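PDB 4AW7: beta-porphyranase A from Bacteroides plebeius, which hydrolyses the beta-galactose-(1->4)-alpha-L-galactose-6-sulfate linkages of porphyran, a sulfated red-seaweed polysaccharide, releasing mostly disaccharides. Local coordinates for residues Y332-N344 and N350-F362. Numbering follows the deposited sequence.
With L6S (6-O-sulfo-alpha-L-galactopyranose), chain B; GLA (alpha-D-galactopyranose), chain C; GAL (beta-D-galactopyranose), chain D.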
# COMPACT_ATOMS: atom_id res chain seq x y z
N TYR A 332 -22.71 11.42 20.37
CA TYR A 332 -21.44 11.29 21.12
C TYR A 332 -20.67 9.98 20.86
O TYR A 332 -19.84 9.56 21.67
CB TYR A 332 -21.68 11.47 22.63
CG TYR A 332 -22.31 12.80 22.94
CD1 TYR A 332 -21.54 13.97 22.93
CD2 TYR A 332 -23.67 12.90 23.19
CE1 TYR A 332 -22.12 15.21 23.21
CE2 TYR A 332 -24.25 14.13 23.46
CZ TYR A 332 -23.48 15.28 23.47
OH TYR A 332 -24.08 16.49 23.75
N THR A 333 -20.94 9.37 19.71
CA THR A 333 -20.19 8.22 19.30
C THR A 333 -18.81 8.63 18.77
O THR A 333 -18.60 9.74 18.29
CB THR A 333 -20.91 7.39 18.22
OG1 THR A 333 -21.10 8.19 17.04
CG2 THR A 333 -22.22 6.85 18.72
N SER A 334 -17.89 7.68 18.88
CA SER A 334 -16.56 7.80 18.27
C SER A 334 -16.63 7.38 16.80
O SER A 334 -17.56 6.68 16.37
CB SER A 334 -15.58 6.93 19.02
OG SER A 334 -15.33 7.47 20.32
N TYR A 335 -15.67 7.86 16.03
CA TYR A 335 -15.51 7.47 14.62
C TYR A 335 -14.98 6.04 14.56
O TYR A 335 -14.15 5.65 15.37
CB TYR A 335 -14.54 8.42 13.94
CG TYR A 335 -14.36 8.22 12.47
CD1 TYR A 335 -15.43 8.17 11.60
CD2 TYR A 335 -13.08 8.16 11.93
CE1 TYR A 335 -15.23 8.03 10.22
CE2 TYR A 335 -12.88 8.01 10.57
CZ TYR A 335 -13.94 7.95 9.70
OH TYR A 335 -13.70 7.82 8.36
N SER A 336 -15.44 5.29 13.56
CA SER A 336 -15.05 3.89 13.39
C SER A 336 -13.55 3.67 13.37
O SER A 336 -13.08 2.64 13.85
CB SER A 336 -15.69 3.28 12.15
OG SER A 336 -15.26 3.90 10.97
N ALA A 337 -12.79 4.60 12.81
CA ALA A 337 -11.33 4.41 12.68
C ALA A 337 -10.56 4.74 13.97
O ALA A 337 -9.35 4.52 14.01
CB ALA A 337 -10.80 5.24 11.51
N ALA A 338 -11.23 5.28 15.00
CA ALA A 338 -10.55 5.71 16.20
C ALA A 338 -9.71 4.60 16.82
O ALA A 338 -10.09 3.44 16.78
CB ALA A 338 -11.58 6.26 17.21
N LEU A 339 -8.64 5.03 17.48
CA LEU A 339 -7.74 4.18 18.25
C LEU A 339 -8.02 4.25 19.77
O LEU A 339 -7.76 3.29 20.49
CB LEU A 339 -6.31 4.59 17.94
CG LEU A 339 -5.19 3.84 18.65
CD1 LEU A 339 -5.20 2.35 18.34
CD2 LEU A 339 -3.84 4.53 18.32
N PHE A 340 -8.47 5.41 20.23
CA PHE A 340 -8.80 5.68 21.64
C PHE A 340 -10.27 6.02 21.74
O PHE A 340 -10.79 6.78 20.92
CB PHE A 340 -7.98 6.85 22.19
CG PHE A 340 -6.52 6.58 22.41
CD1 PHE A 340 -5.58 6.73 21.38
CD2 PHE A 340 -6.07 6.16 23.64
CE1 PHE A 340 -4.22 6.49 21.63
CE2 PHE A 340 -4.74 5.95 23.89
CZ PHE A 340 -3.82 6.08 22.89
N ILE A 341 -10.92 5.53 22.80
CA ILE A 341 -12.35 5.69 23.04
C ILE A 341 -12.47 6.31 24.42
O ILE A 341 -11.86 5.82 25.37
CB ILE A 341 -13.07 4.33 23.00
CG1 ILE A 341 -12.76 3.60 21.68
CG2 ILE A 341 -14.56 4.52 23.24
CD1 ILE A 341 -13.24 4.25 20.39
N PRO A 342 -13.24 7.39 24.54
CA PRO A 342 -13.33 8.05 25.86
C PRO A 342 -14.26 7.27 26.77
O PRO A 342 -15.33 6.85 26.35
CB PRO A 342 -13.90 9.41 25.51
CG PRO A 342 -14.81 9.15 24.34
CD PRO A 342 -14.05 8.10 23.52
N ASP A 343 -13.86 7.16 28.03
CA ASP A 343 -14.71 6.53 29.03
C ASP A 343 -16.01 7.32 29.26
O ASP A 343 -17.07 6.72 29.43
CB ASP A 343 -13.90 6.31 30.31
CG ASP A 343 -12.79 5.27 30.10
OD1 ASP A 343 -13.11 4.20 29.56
OD2 ASP A 343 -11.60 5.51 30.46
N ASN A 344 -15.94 8.65 29.21
CA ASN A 344 -17.10 9.53 29.30
C ASN A 344 -17.18 10.51 28.11
O ASN A 344 -16.60 11.58 28.15
CB ASN A 344 -17.06 10.30 30.62
CG ASN A 344 -18.28 11.15 30.83
OD1 ASN A 344 -19.10 11.31 29.92
ND2 ASN A 344 -18.42 11.71 32.03
N ASN A 350 -12.26 16.07 30.74
CA ASN A 350 -11.78 15.33 31.91
C ASN A 350 -11.71 13.82 31.78
O ASN A 350 -11.15 13.15 32.65
CB ASN A 350 -12.66 15.67 33.13
CG ASN A 350 -12.65 17.16 33.46
OD1 ASN A 350 -13.70 17.81 33.42
ND2 ASN A 350 -11.48 17.69 33.76
N THR A 351 -12.29 13.27 30.71
CA THR A 351 -12.42 11.81 30.60
C THR A 351 -11.07 11.11 30.50
O THR A 351 -10.12 11.67 29.97
CB THR A 351 -13.31 11.40 29.38
OG1 THR A 351 -13.58 9.99 29.42
CG2 THR A 351 -12.69 11.79 28.05
N THR A 352 -11.00 9.90 31.04
CA THR A 352 -9.92 9.00 30.69
C THR A 352 -10.22 8.39 29.29
O THR A 352 -11.35 8.37 28.84
CB THR A 352 -9.74 7.88 31.74
OG1 THR A 352 -10.99 7.26 31.97
CG2 THR A 352 -9.19 8.43 33.07
N TRP A 353 -9.17 7.90 28.65
CA TRP A 353 -9.25 7.36 27.30
C TRP A 353 -8.72 5.95 27.28
O TRP A 353 -7.70 5.67 27.91
CB TRP A 353 -8.42 8.22 26.33
CG TRP A 353 -8.98 9.60 26.15
CD1 TRP A 353 -8.75 10.69 26.95
CD2 TRP A 353 -9.90 10.03 25.15
NE1 TRP A 353 -9.43 11.78 26.49
CE2 TRP A 353 -10.15 11.41 25.38
CE3 TRP A 353 -10.48 9.43 24.02
CZ2 TRP A 353 -10.96 12.16 24.57
CZ3 TRP A 353 -11.30 10.19 23.22
CH2 TRP A 353 -11.55 11.54 23.51
N ARG A 354 -9.42 5.09 26.57
CA ARG A 354 -9.11 3.67 26.48
C ARG A 354 -8.51 3.39 25.09
O ARG A 354 -9.11 3.68 24.06
CB ARG A 354 -10.39 2.83 26.70
CG ARG A 354 -10.31 1.36 26.39
CD ARG A 354 -11.61 0.63 26.74
NE ARG A 354 -12.73 1.00 25.87
CZ ARG A 354 -12.97 0.44 24.68
NH1 ARG A 354 -12.15 -0.50 24.20
NH2 ARG A 354 -14.03 0.83 23.97
N LEU A 355 -7.32 2.81 25.08
CA LEU A 355 -6.71 2.27 23.86
C LEU A 355 -7.43 0.98 23.46
O LEU A 355 -7.43 0.03 24.24
CB LEU A 355 -5.22 2.04 24.18
CG LEU A 355 -4.36 1.51 23.06
CD1 LEU A 355 -4.38 2.48 21.83
CD2 LEU A 355 -2.95 1.28 23.62
N ASN A 356 -8.07 0.95 22.29
CA ASN A 356 -8.85 -0.22 21.87
C ASN A 356 -7.97 -1.35 21.31
O ASN A 356 -6.74 -1.22 21.22
CB ASN A 356 -10.01 0.19 20.97
CG ASN A 356 -9.58 0.73 19.63
OD1 ASN A 356 -8.61 0.24 19.03
ND2 ASN A 356 -10.34 1.71 19.10
N ASP A 357 -8.60 -2.47 20.94
CA ASP A 357 -7.86 -3.67 20.58
C ASP A 357 -7.13 -3.55 19.24
O ASP A 357 -6.36 -4.46 18.91
CB ASP A 357 -8.75 -4.93 20.59
CG ASP A 357 -9.04 -5.44 21.97
OD1 ASP A 357 -8.54 -4.88 22.98
OD2 ASP A 357 -9.73 -6.48 22.04
N LYS A 358 -7.33 -2.45 18.49
CA LYS A 358 -6.46 -2.20 17.34
C LYS A 358 -4.99 -2.11 17.75
O LYS A 358 -4.10 -2.34 16.92
CB LYS A 358 -6.90 -0.99 16.57
CG LYS A 358 -8.32 -1.05 16.05
CD LYS A 358 -8.74 0.30 15.50
CE LYS A 358 -10.21 0.38 15.24
NZ LYS A 358 -10.56 1.70 14.64
N LYS A 359 -4.72 -1.82 19.02
CA LYS A 359 -3.36 -1.84 19.52
C LYS A 359 -2.64 -3.14 19.20
O LYS A 359 -1.42 -3.13 19.04
CB LYS A 359 -3.34 -1.60 21.05
CG LYS A 359 -3.86 -2.79 21.87
CD LYS A 359 -4.14 -2.44 23.34
CE LYS A 359 -4.54 -3.68 24.10
NZ LYS A 359 -4.98 -3.38 25.51
N TYR A 360 -3.37 -4.26 19.12
CA TYR A 360 -2.71 -5.56 18.91
C TYR A 360 -2.07 -5.68 17.54
O TYR A 360 -1.14 -6.45 17.40
CB TYR A 360 -3.67 -6.73 19.17
CG TYR A 360 -4.05 -6.87 20.62
CD1 TYR A 360 -3.06 -7.10 21.58
CD2 TYR A 360 -5.37 -6.86 21.05
CE1 TYR A 360 -3.38 -7.25 22.94
CE2 TYR A 360 -5.70 -7.02 22.41
CZ TYR A 360 -4.69 -7.19 23.33
OH TYR A 360 -5.03 -7.34 24.65
N PHE A 361 -2.53 -4.92 16.54
CA PHE A 361 -1.81 -4.90 15.28
C PHE A 361 -0.38 -4.43 15.49
O PHE A 361 0.58 -5.01 14.99
CB PHE A 361 -2.51 -3.97 14.27
CG PHE A 361 -1.72 -3.75 13.02
CD1 PHE A 361 -1.55 -4.75 12.08
CD2 PHE A 361 -1.15 -2.53 12.77
CE1 PHE A 361 -0.78 -4.53 10.95
CE2 PHE A 361 -0.36 -2.29 11.64
CZ PHE A 361 -0.20 -3.31 10.71
N PHE A 362 -0.23 -3.36 16.27
CA PHE A 362 1.08 -2.81 16.56
C PHE A 362 1.87 -3.69 17.55
O PHE A 362 3.08 -3.82 17.45
CB PHE A 362 0.95 -1.37 16.99
CG PHE A 362 0.31 -0.50 15.93
CD1 PHE A 362 1.02 -0.12 14.82
CD2 PHE A 362 -1.01 -0.12 16.03
CE1 PHE A 362 0.44 0.64 13.85
CE2 PHE A 362 -1.59 0.67 15.05
CZ PHE A 362 -0.85 1.06 13.96
O1S L6S B . -8.28 10.16 10.87
O2S L6S B . -10.20 9.66 12.31
O3S L6S B . -9.78 11.94 11.49
C1 L6S B . -11.30 10.55 5.35
C2 L6S B . -12.20 11.76 5.41
C3 L6S B . -13.06 11.69 6.68
C4 L6S B . -12.12 11.60 7.94
C5 L6S B . -11.19 10.40 7.76
C6 L6S B . -10.03 10.48 8.77
O2 L6S B . -12.99 11.90 4.22
O3 L6S B . -13.95 12.82 6.79
O4 L6S B . -11.37 12.83 8.01
O5 L6S B . -10.51 10.36 6.50
O6 L6S B . -10.53 10.17 10.06
S1 L6S B . -9.63 10.48 11.25
C1 GLA C . -11.80 7.06 2.26
C2 GLA C . -11.84 8.40 3.02
C3 GLA C . -11.87 8.19 4.52
C4 GLA C . -12.86 7.12 4.92
C5 GLA C . -12.57 5.83 4.14
C6 GLA C . -13.38 4.64 4.76
O1 GLA C . -10.58 6.44 2.19
O2 GLA C . -10.72 9.24 2.60
O3 GLA C . -12.29 9.34 5.20
O4 GLA C . -14.20 7.58 4.67
O5 GLA C . -12.82 6.18 2.70
O6 GLA C . -12.52 3.98 5.79
C1 GAL D . -11.80 7.06 2.26
C2 GAL D . -11.84 8.40 3.02
C3 GAL D . -11.87 8.19 4.52
C4 GAL D . -12.86 7.12 4.92
C5 GAL D . -12.57 5.83 4.14
C6 GAL D . -13.38 4.64 4.76
O1 GAL D . -11.83 7.36 0.81
O2 GAL D . -10.72 9.24 2.60
O3 GAL D . -12.29 9.34 5.20
O4 GAL D . -14.20 7.58 4.67
O5 GAL D . -12.82 6.18 2.70
O6 GAL D . -12.52 3.98 5.79
O HOH W 1 -13.62 3.77 26.83
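Lys358 and Asn356 converge on one backbone oxygen, that of Ala338, from opposite faces of its carbonyl plane. The ammonium arrives at the end of a chain extended beyond CG, with NZ 2.8 Å from Ala338 O, and also takes an in-plane lone pair of Ser336 O at 2.8 Å. From the other face Asn356 ND2 donates to Ala338 O at 2.9 Å, with that oxygen nearly in the plane of the Asn356 amide, while OD1 accepts from Lys358 N, a capping bond in the turn that leads into the following helix. Were Asn356 an alanine, Ala338 O would probably lose the donor on one of its faces, and Lys358 N its capping acceptor. Held this way is the type I turn from Tyr335 to Ala338, whose tyrosine belongs to the glycan pocket and brings CE2 to within 3.2 Å of L6S O6. Beyond the turn the chain enters a two-stranded antiparallel hairpin, with Ile341 and Arg354 as its hydrogen-bonded pair. On one face Pro342 CB sits over the six-membered ring of Trp353, 3.7 Å from the centroid, and Leu355 CD1 covers a face of the Phe340 ring and meets Leu339 CG at 3.6 Å. On the other face Ile341 runs alongside Arg354, which bends at chi3 (69°) and forms a salt bridge through NH2 to Asp287. Nearer the loop, Thr351 OG1 accepts from Asn344 N at 2.7 Å and donates to Thr352 O.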